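Local coordinates for hypothetical protein (Trypanosoma cruzi, PDB 1YZV) that is of unknown function but has the fold of the isochorismatase superfamily and may act as a hydrolase, at residues Gly17-Ala22 / Glu109-Val114; Pro103-Pro108 / Met134-Val139; Arg11-Tyr16 / Met178-Asp183; Ser61-Thr66 / Arg81-Ala86; Thr127-Leu132 / Gln161-Asp166. All coordinates share one frame; numbering follows the deposited sequence.

Contact 1. Residues Gly17-Ala22 / Glu109-Val114; sequences GSCKTA and EVEQVV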
# COMPACT_ATOMS: atom_id res chain seq x y z
N GLY A 17 -27.13 -5.01 14.15
CA GLY A 17 -27.90 -4.65 15.34
C GLY A 17 -27.18 -3.78 16.36
O GLY A 17 -27.77 -3.30 17.32
N SER A 18 -25.87 -3.67 16.24
CA SER A 18 -25.06 -2.93 17.18
C SER A 18 -25.26 -1.40 17.07
O SER A 18 -25.04 -0.64 18.00
CB SER A 18 -23.59 -3.31 16.88
OG SER A 18 -22.76 -3.06 17.97
N CYS A 19 -25.50 -0.94 15.87
CA CYS A 19 -25.62 0.47 15.57
C CYS A 19 -26.37 0.54 14.27
O CYS A 19 -26.58 -0.49 13.62
CB CYS A 19 -24.25 1.11 15.47
SG CYS A 19 -23.16 0.45 14.13
N LYS A 20 -26.81 1.73 13.90
CA LYS A 20 -27.40 1.92 12.60
C LYS A 20 -26.34 2.23 11.51
O LYS A 20 -25.24 2.70 11.84
CB LYS A 20 -28.41 3.02 12.72
CG LYS A 20 -29.31 3.18 11.55
CD LYS A 20 -30.66 3.73 12.07
CE LYS A 20 -31.49 4.25 10.90
NZ LYS A 20 -32.83 4.76 11.36
N THR A 21 -26.61 1.72 10.30
CA THR A 21 -25.71 1.86 9.15
C THR A 21 -26.38 2.68 8.06
O THR A 21 -27.56 2.46 7.78
CB THR A 21 -25.39 0.45 8.54
OG1 THR A 21 -24.86 -0.38 9.57
CG2 THR A 21 -24.37 0.52 7.43
N ALA A 22 -25.66 3.67 7.50
CA ALA A 22 -26.18 4.47 6.37
C ALA A 22 -25.49 4.00 5.11
O ALA A 22 -24.27 3.81 5.08
CB ALA A 22 -25.93 5.96 6.57
N GLU A 109 -26.40 7.07 17.06
CA GLU A 109 -26.70 5.69 16.62
C GLU A 109 -26.18 5.34 15.20
O GLU A 109 -26.01 4.17 14.89
CB GLU A 109 -28.20 5.46 16.66
CG GLU A 109 -28.98 6.51 15.89
CD GLU A 109 -30.49 6.32 15.91
OE1 GLU A 109 -30.99 5.39 16.62
OE2 GLU A 109 -31.18 7.06 15.15
N VAL A 110 -26.08 6.34 14.31
CA VAL A 110 -25.57 6.11 12.95
C VAL A 110 -24.05 6.19 12.99
O VAL A 110 -23.46 7.25 12.85
CB VAL A 110 -26.12 7.11 11.92
CG1 VAL A 110 -25.66 6.70 10.52
CG2 VAL A 110 -27.64 7.16 11.98
N GLU A 111 -23.44 5.06 13.30
CA GLU A 111 -22.02 5.01 13.58
C GLU A 111 -21.16 4.73 12.36
O GLU A 111 -19.97 5.02 12.39
CB GLU A 111 -21.71 3.93 14.61
CG GLU A 111 -22.12 4.26 16.02
CD GLU A 111 -21.81 3.12 17.02
OE1 GLU A 111 -20.86 2.32 16.76
OE2 GLU A 111 -22.51 3.05 18.05
N GLN A 112 -21.76 4.13 11.33
CA GLN A 112 -21.01 3.62 10.18
C GLN A 112 -21.76 3.81 8.88
O GLN A 112 -22.98 3.77 8.83
CB GLN A 112 -20.61 2.17 10.41
CG GLN A 112 -21.79 1.20 10.49
CD GLN A 112 -21.44 -0.12 11.14
OE1 GLN A 112 -20.41 -0.26 11.85
NE2 GLN A 112 -22.29 -1.14 10.88
N VAL A 113 -20.99 4.17 7.85
CA VAL A 113 -21.51 4.50 6.52
C VAL A 113 -20.79 3.63 5.54
O VAL A 113 -19.55 3.45 5.63
CB VAL A 113 -21.25 6.00 6.23
CG1 VAL A 113 -21.48 6.32 4.74
CG2 VAL A 113 -22.13 6.94 7.22
N VAL A 114 -21.58 2.98 4.69
CA VAL A 114 -21.10 2.26 3.54
C VAL A 114 -21.27 3.21 2.35
O VAL A 114 -22.39 3.63 2.02
CB VAL A 114 -21.90 0.97 3.33
CG1 VAL A 114 -21.57 0.31 2.01
CG2 VAL A 114 -21.66 0.01 4.50
O HOH W 1 -25.13 2.71 18.75
O HOH W 2 -31.85 6.84 12.75

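Contact 2. Residues Pro103-Pro108 / Met134-Val139; sequences PLVDLP and MKKKVV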
# COMPACT_ATOMS: atom_id res chain seq x y z
N PRO A 103 -29.22 15.64 9.31
CA PRO A 103 -30.15 15.05 10.29
C PRO A 103 -30.38 13.53 10.15
O PRO A 103 -31.09 12.91 10.97
CB PRO A 103 -31.47 15.79 10.02
CG PRO A 103 -31.13 16.92 9.07
CD PRO A 103 -29.90 16.52 8.35
N LEU A 104 -29.86 12.95 9.08
CA LEU A 104 -29.97 11.51 8.84
C LEU A 104 -28.78 10.72 9.36
O LEU A 104 -28.92 9.54 9.65
CB LEU A 104 -30.14 11.23 7.34
CG LEU A 104 -31.55 11.07 6.75
CD1 LEU A 104 -32.60 11.69 7.53
CD2 LEU A 104 -31.57 11.57 5.31
N VAL A 105 -27.63 11.37 9.48
CA VAL A 105 -26.39 10.69 9.86
C VAL A 105 -25.73 11.31 11.09
O VAL A 105 -24.96 10.64 11.76
CB VAL A 105 -25.38 10.71 8.64
CG1 VAL A 105 -24.94 12.13 8.28
CG2 VAL A 105 -24.16 9.87 8.92
N ASP A 106 -25.98 12.59 11.35
CA ASP A 106 -25.39 13.25 12.53
C ASP A 106 -26.18 12.86 13.79
O ASP A 106 -26.69 13.72 14.50
CB ASP A 106 -25.40 14.77 12.34
CG ASP A 106 -24.55 15.52 13.35
OD1 ASP A 106 -23.56 14.96 13.89
OD2 ASP A 106 -24.80 16.74 13.46
N LEU A 107 -26.33 11.56 14.01
CA LEU A 107 -27.00 10.99 15.20
C LEU A 107 -26.04 9.96 15.78
O LEU A 107 -25.40 9.25 15.03
CB LEU A 107 -28.31 10.29 14.80
CG LEU A 107 -29.37 11.14 14.07
CD1 LEU A 107 -30.42 10.29 13.35
CD2 LEU A 107 -30.05 12.06 15.08
N PRO A 108 -25.90 9.89 17.11
CA PRO A 108 -24.94 8.95 17.71
C PRO A 108 -25.16 7.46 17.34
O PRO A 108 -24.20 6.74 17.20
CB PRO A 108 -25.11 9.20 19.22
CG PRO A 108 -26.46 9.66 19.37
CD PRO A 108 -26.66 10.58 18.16
N MET A 134 -16.44 13.92 11.06
CA MET A 134 -17.54 13.71 12.00
C MET A 134 -17.34 12.51 12.95
O MET A 134 -18.28 12.11 13.64
CB MET A 134 -18.82 13.43 11.22
CG MET A 134 -19.32 14.60 10.45
SD MET A 134 -20.69 14.20 9.37
CE MET A 134 -21.91 13.70 10.57
N LYS A 135 -16.17 11.87 12.86
CA LYS A 135 -15.80 10.71 13.65
C LYS A 135 -16.71 9.51 13.39
O LYS A 135 -16.99 8.72 14.28
CB LYS A 135 -15.70 11.06 15.15
CG LYS A 135 -14.67 12.17 15.43
CD LYS A 135 -14.59 12.46 16.94
CE LYS A 135 -13.86 13.81 17.30
NZ LYS A 135 -14.07 14.23 18.77
N LYS A 136 -17.13 9.35 12.14
CA LYS A 136 -17.87 8.17 11.73
C LYS A 136 -16.89 7.15 11.11
O LYS A 136 -15.87 7.53 10.54
CB LYS A 136 -18.94 8.55 10.70
CG LYS A 136 -19.92 9.66 11.13
CD LYS A 136 -20.79 9.22 12.28
CE LYS A 136 -21.80 10.28 12.68
NZ LYS A 136 -22.76 9.73 13.72
N LYS A 137 -17.25 5.88 11.18
CA LYS A 137 -16.58 4.82 10.44
C LYS A 137 -17.12 4.87 9.04
O LYS A 137 -18.31 5.11 8.83
CB LYS A 137 -16.88 3.44 11.07
CG LYS A 137 -16.22 2.22 10.30
CD LYS A 137 -16.53 0.88 10.99
CE LYS A 137 -15.64 0.62 12.24
NZ LYS A 137 -16.37 -0.20 13.28
N VAL A 138 -16.24 4.79 8.06
CA VAL A 138 -16.68 4.81 6.66
C VAL A 138 -15.96 3.72 5.85
O VAL A 138 -14.74 3.53 5.97
CB VAL A 138 -16.61 6.25 6.02
CG1 VAL A 138 -15.32 6.92 6.26
CG2 VAL A 138 -16.94 6.24 4.53
N VAL A 139 -16.74 2.91 5.14
CA VAL A 139 -16.21 1.80 4.37
C VAL A 139 -16.57 2.01 2.93
O VAL A 139 -17.76 2.26 2.62
CB VAL A 139 -16.78 0.46 4.88
CG1 VAL A 139 -16.09 -0.74 4.18
CG2 VAL A 139 -16.56 0.40 6.34
O HOH W 3 -23.14 12.25 15.04
O HOH W 4 -21.64 8.14 15.75

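Contact 3. Residues Arg11-Tyr16 / Met178-Asp183; sequences RLLKHY and MQLLKD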
# COMPACT_ATOMS: atom_id res chain seq x y z
N ARG A 11 -12.43 -2.61 14.11
CA ARG A 11 -11.80 -2.32 12.86
C ARG A 11 -12.67 -2.54 11.62
O ARG A 11 -12.60 -1.76 10.70
CB ARG A 11 -10.43 -2.99 12.72
CG ARG A 11 -10.45 -4.40 12.67
CD ARG A 11 -9.02 -4.87 12.68
NE ARG A 11 -8.34 -4.59 13.94
CZ ARG A 11 -7.44 -3.63 14.14
NH1 ARG A 11 -7.02 -2.85 13.15
NH2 ARG A 11 -6.87 -3.54 15.32
N LEU A 12 -13.59 -3.49 11.69
CA LEU A 12 -14.53 -3.74 10.61
C LEU A 12 -15.87 -3.16 11.01
O LEU A 12 -16.04 -2.74 12.16
CB LEU A 12 -14.65 -5.24 10.40
CG LEU A 12 -13.38 -5.97 9.90
CD1 LEU A 12 -13.63 -7.43 9.91
CD2 LEU A 12 -12.95 -5.46 8.55
N LEU A 13 -16.83 -3.18 10.08
CA LEU A 13 -18.20 -2.78 10.39
C LEU A 13 -18.70 -3.65 11.55
O LEU A 13 -18.34 -4.81 11.65
CB LEU A 13 -19.11 -2.98 9.19
CG LEU A 13 -18.87 -2.04 8.01
CD1 LEU A 13 -19.53 -2.61 6.78
CD2 LEU A 13 -19.40 -0.64 8.32
N LYS A 14 -19.44 -3.03 12.45
CA LYS A 14 -20.15 -3.75 13.51
C LYS A 14 -21.36 -4.46 12.91
O LYS A 14 -21.85 -4.12 11.79
CB LYS A 14 -20.63 -2.78 14.59
CG LYS A 14 -19.48 -2.13 15.39
CD LYS A 14 -19.98 -1.23 16.52
CE LYS A 14 -18.82 -0.65 17.33
NZ LYS A 14 -19.26 0.43 18.28
N HIS A 15 -21.83 -5.45 13.65
CA HIS A 15 -23.03 -6.17 13.30
C HIS A 15 -24.18 -5.18 13.22
O HIS A 15 -24.24 -4.20 14.01
CB HIS A 15 -23.32 -7.24 14.36
CG HIS A 15 -24.42 -8.16 13.97
ND1 HIS A 15 -25.76 -7.81 14.10
CD2 HIS A 15 -24.40 -9.39 13.40
CE1 HIS A 15 -26.51 -8.79 13.62
NE2 HIS A 15 -25.70 -9.73 13.14
N TYR A 16 -25.08 -5.42 12.26
CA TYR A 16 -26.13 -4.49 11.97
C TYR A 16 -27.00 -4.12 13.16
O TYR A 16 -27.59 -3.02 13.16
CB TYR A 16 -27.03 -4.96 10.81
CG TYR A 16 -27.83 -6.21 11.07
CD1 TYR A 16 -29.04 -6.17 11.77
CD2 TYR A 16 -27.42 -7.44 10.56
CE1 TYR A 16 -29.79 -7.33 12.03
CE2 TYR A 16 -28.17 -8.60 10.76
CZ TYR A 16 -29.40 -8.53 11.46
OH TYR A 16 -30.11 -9.70 11.71
N MET A 178 -21.19 -9.49 4.48
CA MET A 178 -20.86 -10.55 5.44
C MET A 178 -20.25 -9.99 6.73
O MET A 178 -20.45 -10.56 7.80
CB MET A 178 -19.94 -11.58 4.76
CG MET A 178 -20.59 -12.26 3.56
SD MET A 178 -22.00 -13.24 4.06
CE MET A 178 -23.40 -12.13 3.88
N GLN A 179 -19.64 -8.80 6.64
CA GLN A 179 -19.25 -8.01 7.84
C GLN A 179 -20.42 -7.59 8.72
O GLN A 179 -20.34 -7.63 9.96
CB GLN A 179 -18.43 -6.76 7.48
CG GLN A 179 -17.01 -7.05 7.04
CD GLN A 179 -16.36 -5.82 6.38
OE1 GLN A 179 -16.45 -4.73 6.91
NE2 GLN A 179 -15.75 -6.00 5.22
N LEU A 180 -21.51 -7.18 8.08
CA LEU A 180 -22.69 -6.72 8.81
C LEU A 180 -23.41 -7.88 9.45
O LEU A 180 -24.12 -7.66 10.40
CB LEU A 180 -23.65 -5.95 7.90
CG LEU A 180 -23.12 -4.60 7.48
CD1 LEU A 180 -23.82 -4.11 6.17
CD2 LEU A 180 -23.26 -3.59 8.65
N LEU A 181 -23.36 -9.07 8.83
CA LEU A 181 -24.05 -10.26 9.34
C LEU A 181 -23.29 -11.14 10.32
O LEU A 181 -23.92 -11.78 11.17
CB LEU A 181 -24.56 -11.13 8.19
CG LEU A 181 -25.93 -10.79 7.61
CD1 LEU A 181 -26.08 -9.33 7.22
CD2 LEU A 181 -26.06 -11.62 6.43
N LYS A 182 -22.01 -11.36 10.06
CA LYS A 182 -21.09 -12.11 10.95
C LYS A 182 -21.23 -13.63 11.10
O LYS A 182 -20.24 -14.30 11.45
CB LYS A 182 -20.96 -11.46 12.35
CG LYS A 182 -20.55 -9.96 12.20
CD LYS A 182 -19.63 -9.43 13.24
CE LYS A 182 -19.19 -7.95 12.92
NZ LYS A 182 -18.35 -7.59 11.63
N ASP A 183 -22.37 -14.20 10.74
CA ASP A 183 -22.70 -15.57 11.06
C ASP A 183 -23.86 -16.02 10.15
O ASP A 183 -24.86 -15.31 9.99
CB ASP A 183 -23.01 -15.62 12.58
CG ASP A 183 -23.18 -17.03 13.13
OD1 ASP A 183 -23.89 -17.85 12.52
OD2 ASP A 183 -22.74 -17.25 14.28

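Contact 4. Residues Ser61-Thr66 / Arg81-Ala86; sequences SVYIVT and RLPPDA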
# COMPACT_ATOMS: atom_id res chain seq x y z
N SER A 61 -30.99 0.43 9.16
CA SER A 61 -30.44 0.89 7.89
C SER A 61 -31.18 2.11 7.40
O SER A 61 -32.42 2.13 7.45
CB SER A 61 -30.49 -0.25 6.85
OG SER A 61 -29.92 0.15 5.62
N VAL A 62 -30.42 3.06 6.81
CA VAL A 62 -30.93 4.20 6.09
C VAL A 62 -30.19 4.30 4.76
O VAL A 62 -29.02 3.96 4.67
CB VAL A 62 -30.82 5.52 6.92
CG1 VAL A 62 -29.41 5.83 7.28
CG2 VAL A 62 -31.50 6.70 6.19
N TYR A 63 -30.94 4.60 3.69
CA TYR A 63 -30.39 4.63 2.32
C TYR A 63 -30.52 6.07 1.80
O TYR A 63 -31.65 6.55 1.55
CB TYR A 63 -31.18 3.64 1.44
CG TYR A 63 -30.50 3.19 0.17
CD1 TYR A 63 -30.48 4.01 -0.97
CD2 TYR A 63 -29.87 1.95 0.10
CE1 TYR A 63 -29.83 3.62 -2.13
CE2 TYR A 63 -29.23 1.55 -1.09
CZ TYR A 63 -29.25 2.39 -2.21
OH TYR A 63 -28.64 1.99 -3.37
N ILE A 64 -29.37 6.69 1.59
CA ILE A 64 -29.22 8.08 1.20
C ILE A 64 -28.58 8.20 -0.17
O ILE A 64 -27.53 7.62 -0.45
CB ILE A 64 -28.34 8.83 2.26
CG1 ILE A 64 -28.99 8.60 3.62
CG2 ILE A 64 -28.15 10.30 1.86
CD1 ILE A 64 -28.51 9.42 4.69
N VAL A 65 -29.30 8.89 -1.06
CA VAL A 65 -28.87 9.12 -2.44
C VAL A 65 -28.68 10.63 -2.66
O VAL A 65 -29.53 11.46 -2.26
CB VAL A 65 -29.93 8.62 -3.43
CG1 VAL A 65 -29.42 8.72 -4.85
CG2 VAL A 65 -30.35 7.17 -3.08
N THR A 66 -27.55 10.98 -3.27
CA THR A 66 -27.39 12.35 -3.75
C THR A 66 -27.28 12.37 -5.27
O THR A 66 -26.97 11.36 -5.92
CB THR A 66 -26.15 13.03 -3.15
OG1 THR A 66 -24.98 12.24 -3.42
CG2 THR A 66 -26.36 13.23 -1.67
N ARG A 81 -32.84 0.27 -8.64
CA ARG A 81 -34.16 0.15 -8.04
C ARG A 81 -34.08 0.66 -6.62
O ARG A 81 -33.63 -0.07 -5.74
CB ARG A 81 -34.63 -1.31 -8.05
CG ARG A 81 -34.80 -1.88 -9.47
CD ARG A 81 -35.16 -3.37 -9.43
NE ARG A 81 -35.19 -3.96 -10.78
CZ ARG A 81 -36.24 -3.92 -11.62
NH1 ARG A 81 -37.38 -3.32 -11.27
NH2 ARG A 81 -36.15 -4.48 -12.83
N LEU A 82 -34.32 1.95 -6.43
CA LEU A 82 -34.13 2.54 -5.13
C LEU A 82 -35.14 1.93 -4.18
O LEU A 82 -36.29 1.69 -4.57
CB LEU A 82 -34.37 4.05 -5.20
CG LEU A 82 -33.30 4.81 -5.96
CD1 LEU A 82 -33.73 6.26 -6.10
CD2 LEU A 82 -31.96 4.65 -5.26
N PRO A 83 -34.75 1.74 -2.92
CA PRO A 83 -35.80 1.37 -1.96
C PRO A 83 -36.88 2.44 -1.85
O PRO A 83 -36.56 3.63 -2.06
CB PRO A 83 -35.04 1.26 -0.63
CG PRO A 83 -33.64 1.41 -0.92
CD PRO A 83 -33.45 1.94 -2.28
N PRO A 84 -38.11 2.06 -1.44
CA PRO A 84 -39.19 3.05 -1.41
C PRO A 84 -38.96 4.14 -0.36
O PRO A 84 -39.39 5.25 -0.56
CB PRO A 84 -40.44 2.23 -1.09
CG PRO A 84 -39.98 0.86 -0.72
CD PRO A 84 -38.59 0.68 -1.20
N ASP A 85 -38.14 3.86 0.65
CA ASP A 85 -37.79 4.83 1.66
C ASP A 85 -36.41 5.49 1.50
O ASP A 85 -35.88 6.08 2.43
CB ASP A 85 -37.96 4.21 3.07
CG ASP A 85 -37.03 3.02 3.32
OD1 ASP A 85 -36.28 2.59 2.42
OD2 ASP A 85 -37.06 2.48 4.45
N ALA A 86 -35.82 5.40 0.31
CA ALA A 86 -34.59 6.11 0.01
C ALA A 86 -34.79 7.61 0.20
O ALA A 86 -35.86 8.11 -0.08
CB ALA A 86 -34.16 5.86 -1.44
O HOH W 5 -33.80 5.02 4.10

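Contact 5. Residues Thr127-Leu132 / Gln161-Asp166; sequences TAAALL and QSWSGD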
# COMPACT_ATOMS: atom_id res chain seq x y z
N THR A 127 -16.51 12.99 0.48
CA THR A 127 -17.50 12.49 1.44
C THR A 127 -16.83 11.68 2.54
O THR A 127 -17.15 11.83 3.71
CB THR A 127 -18.60 11.66 0.71
OG1 THR A 127 -19.25 12.47 -0.29
CG2 THR A 127 -19.65 11.13 1.68
N ALA A 128 -15.90 10.79 2.18
CA ALA A 128 -15.16 10.00 3.16
C ALA A 128 -14.44 10.93 4.13
O ALA A 128 -14.49 10.71 5.34
CB ALA A 128 -14.14 9.07 2.49
N ALA A 129 -13.75 11.93 3.60
CA ALA A 129 -13.03 12.86 4.42
C ALA A 129 -13.96 13.58 5.38
O ALA A 129 -13.63 13.76 6.56
CB ALA A 129 -12.26 13.88 3.55
N ALA A 130 -15.09 14.06 4.87
CA ALA A 130 -16.10 14.76 5.70
C ALA A 130 -16.67 13.86 6.82
O ALA A 130 -16.81 14.29 7.97
CB ALA A 130 -17.22 15.29 4.81
N LEU A 131 -16.94 12.59 6.51
CA LEU A 131 -17.39 11.62 7.49
C LEU A 131 -16.31 11.35 8.53
O LEU A 131 -16.60 11.24 9.73
CB LEU A 131 -17.83 10.30 6.82
CG LEU A 131 -19.12 10.45 6.02
CD1 LEU A 131 -19.29 9.26 5.09
CD2 LEU A 131 -20.34 10.57 6.98
N LEU A 132 -15.06 11.33 8.11
CA LEU A 132 -13.99 11.14 9.07
C LEU A 132 -13.92 12.33 10.01
O LEU A 132 -13.68 12.15 11.21
CB LEU A 132 -12.66 10.92 8.40
CG LEU A 132 -12.37 9.55 7.77
CD1 LEU A 132 -10.99 9.59 7.17
CD2 LEU A 132 -12.50 8.44 8.84
N GLN A 161 -7.14 4.08 1.31
CA GLN A 161 -6.55 2.95 2.01
C GLN A 161 -5.49 3.39 3.04
O GLN A 161 -5.30 2.74 4.07
CB GLN A 161 -5.96 1.95 1.01
CG GLN A 161 -7.06 1.22 0.19
CD GLN A 161 -6.48 0.26 -0.83
OE1 GLN A 161 -5.62 0.67 -1.61
NE2 GLN A 161 -7.02 -0.99 -0.91
N SER A 162 -4.83 4.51 2.80
CA SER A 162 -3.96 5.06 3.84
C SER A 162 -4.70 5.69 5.08
O SER A 162 -4.06 5.97 6.09
CB SER A 162 -3.06 6.11 3.25
OG SER A 162 -3.86 7.26 3.10
N TRP A 163 -6.03 5.80 5.07
CA TRP A 163 -6.75 6.38 6.23
C TRP A 163 -7.40 5.36 7.23
O TRP A 163 -8.26 5.73 8.10
CB TRP A 163 -7.84 7.30 5.74
CG TRP A 163 -7.43 8.38 4.83
CD1 TRP A 163 -6.23 9.00 4.77
CD2 TRP A 163 -8.33 9.19 4.08
NE1 TRP A 163 -6.28 10.03 3.87
CE2 TRP A 163 -7.59 10.25 3.54
CE3 TRP A 163 -9.71 9.12 3.81
CZ2 TRP A 163 -8.13 11.15 2.65
CZ3 TRP A 163 -10.26 10.07 2.96
CH2 TRP A 163 -9.48 11.09 2.44
N SER A 164 -7.05 4.09 7.07
CA SER A 164 -7.55 2.98 7.96
C SER A 164 -7.43 3.29 9.47
O SER A 164 -8.30 2.97 10.29
CB SER A 164 -6.78 1.67 7.59
OG SER A 164 -7.45 0.49 8.03
N GLY A 165 -6.33 3.92 9.82
CA GLY A 165 -6.04 4.24 11.22
C GLY A 165 -7.11 5.09 11.85
O GLY A 165 -7.40 4.96 13.05
N ASP A 166 -7.75 5.91 11.02
CA ASP A 166 -8.74 6.88 11.47
C ASP A 166 -10.16 6.47 11.22
O ASP A 166 -11.06 7.28 11.52
CB ASP A 166 -8.47 8.22 10.80
CG ASP A 166 -7.22 8.91 11.35
OD1 ASP A 166 -6.73 8.56 12.48
OD2 ASP A 166 -6.69 9.75 10.62

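Contact 1. Residues Gly17-Ala22 / Glu109-Val114
The side-chain amide of Q112 lies flat beneath C19, whose SG sits squarely over the amide face, 3.5 Å from Q112 CD. L13 packs on the opposite face of this amide. At its edge, Q112 NE2 points in the amide plane at T21 OG1 (3.0 Å) in a nearly straight bond (165°), while Q112 OE1 accepts from the backbone N of K14; both ends of this buried group are held, which fixes its rotation. The carboxylate of E111 is a second flat group: C19 CB rests over its face, 3.5 Å from E111 CD, E111 OE1 forms a salt bridge with K14 NZ, and E111 OE2 accepts from a water. On the other side of the sheet A22 CB touches both V110 CG1 and V113 CG2, 4.0 Å from each. A further water joins K20 NZ to E109 OE2. Backbone bonds run from K20 N to E109 O (2.8 Å), weakly from E111 N to K20 O, then from A22 N to Q112 O and V114 N to A22 O. The register slips by one residue between K20 and T21, a beta bulge at the start of two neighbouring parallel strands, 20-26 and 110-118, central in the six-stranded sheet of the isochorismatase alpha/beta fold.

Contact 2. Residues Pro103-Pro108 / Met134-Val139
K136 reaches across to V105 through its ammonium group, and polar bonds dominate here. K136 NZ donates to V105 O at 3.1 Å, with the donor nearly in line with the carbonyl (C=O...N angle 164°). L107 O is also close, 3.0 Å from K136 NZ, and a further hydrogen bond runs from NZ to V110 O at the start of the next strand. A bend at chi2 (-66°) swings the lysine chain round to this side. V105 O and L107 O flank D106, the centre of an inverse gamma turn, where the backbone reverses. One water links K136 NZ (2.9 Å) to D106 OD1, a second links it to P108 O; the three N-H are thus shared among more acceptors than they can serve at once. The elements joined are successive links of the alpha/beta fold: the weakly bonded helix 102-105 leads into strand 110-118, and after helix 120-133 a Schellman motif at K135 turns the chain toward strand 137-146. Apolar contact is confined to M134. Its thioether chain, turned at chi3 (63°), brings the methyl CE within 4.1 Å of V105 CG1. M134 CE also lies 3.9 Å from D106 OD1, and M134 and V105 both pack on L97 of a nearby loop.

Contact 3. Residues Arg11-Tyr16 / Met178-Asp183
The C-terminal end of helix 173-181 is where this contact forms: K182, the first residue beyond the helix, has a positive phi (71°), and the loop 11-16 that leads to the first strand runs past the last carbonyls. K182 folds back, bent at chi2 and chi4, and its NZ donates both to L13 O across the contact (2.8 Å) and to Q179 O of its own helix (2.6 Å). A cation at this end of a helix is probably stabilised by the helix dipole. L180 O is used twice. It accepts Y16 N at 3.1 Å, in the carbonyl plane and on a lone pair, and it also lies over one face of the H15 imidazole, 3.5 Å from H15 CD2. L181 O meets that ring at its edge instead, 3.3 Å from H15 CD2. The torsion of H15 (chi1 -171°, CG opposite the backbone N) lays the ring across these carbonyls, and D186 takes H15 NE2 and Y16 OH. Deeper in, L13 CD1 packs on L180 CG (4.2 Å) and lies beside the amide oxygen of Q179, whose chain crosses L13 at about a right angle; Y169 OH bonds this OE1 and also L13 N. L180 then presses on Q112 of strand 110-118 and L52 of helix 39-56, L181 packs against helix 189-197, and R11 and K182 reach a neighbouring subunit.

Contact 4. Residues Ser61-Thr66 / Arg81-Ala86
The side chains of Y63 and P83 cross at about a right angle, with P83 CD placed over the middle of the aromatic face. The distance from P83 CD to the centroid of the Y63 ring is 3.9 Å and the approach is only 12° off the ring normal, a clear CH-pi contact; P83 CG sits nearer the rim, 3.8 Å from Y63 CG. The tyrosine gets there because its CG stands opposite the backbone N (chi1 -160°), which throws the ring out from the strand toward the loop. Y63 OH is then bonded to A46 O of helix 39-56, so the ring is pinned at its tip as well as covered on a face. L82 stands across Y63 at about a right angle and sends CD2 between two neighbours: 3.9 Å to Y63 CE1 and 3.7 Å to V65 CG2. A86 fills the next place, its CB 4.1 Å from Y63 CD1 and within touch of V65 CG2. Between the backbones a CA-H...O contact joins A86 CA to Y63 O (3.3 Å), and a water links Y63 N to D85 O. D85 itself turns its carboxylate to H53. The loop is shaped by a type I beta turn from P83 to A86, closed by A86 N to P83 O. From there the chain enters strand 87-91, and Y63 continues the pairing with H87; the turn thus places strand 87-91 parallel beside 61-68, as the outermost strand within the chain of the isochorismatase-type parallel sheet.

Contact 5. Residues Thr127-Leu132 / Gln161-Asp166
W163 and L132 meet where helix 120-133 faces the loop between helix 150-161 and strand 168-171, two connections of the alpha/beta fold. The tight part is the six-membered ring of the indole. L132 CD1 comes in at a slant and packs 3.6 Å from W163 CE3. A128 CB lies at the edge of the same ring, near its plane, 4.0 Å from W163 CZ3, and A129 CB follows at 4.1 Å from W163 CH2; the two small residues let the helix backbone approach the indole closely. L132 holds CG opposite its carbonyl carbon (chi1 -76°) and splits its branches, one methyl on the indole and the other on the loop. V138 and C168 touch L132 from the sheet. The contact thins out toward the solvent-facing D166: its CB stays 4.5 Å from L132 CD2, and its carboxylate is occupied elsewhere, in a salt bridge to R11 of a neighbouring subunit. That arginine also makes a cation-pi contact with W163, so this loop belongs to a subunit interface. The backbone still touches: a 3-10 turn, with D166 N bonded to W163 O, presents D166 O to L132 CD2 at 3.3 Å.

Contacts 1 and 2 are next to each other, centres about 8 Å apart, and are joined because strands 110-118 and 137-146 are neighbours in the sheet, with V113 O and V139 N 2.9 Å apart. Contact 3 touches contact 1, about 11 Å between centres, and K137 NZ of contact 2 reaches L12 O. Contact 4 joins contact 1 through adjacent strands, T21 O taking V62 N. Contact 5 meets contact 2 where helix 120-133 hands over to its strand, by K136 N and L131 O (3.1 Å). Contacts 4 and 5 lie on opposite sides of the chain's centre, about 23 Å between centres. Contacts 3 and 5 both reach the same neighbouring subunit.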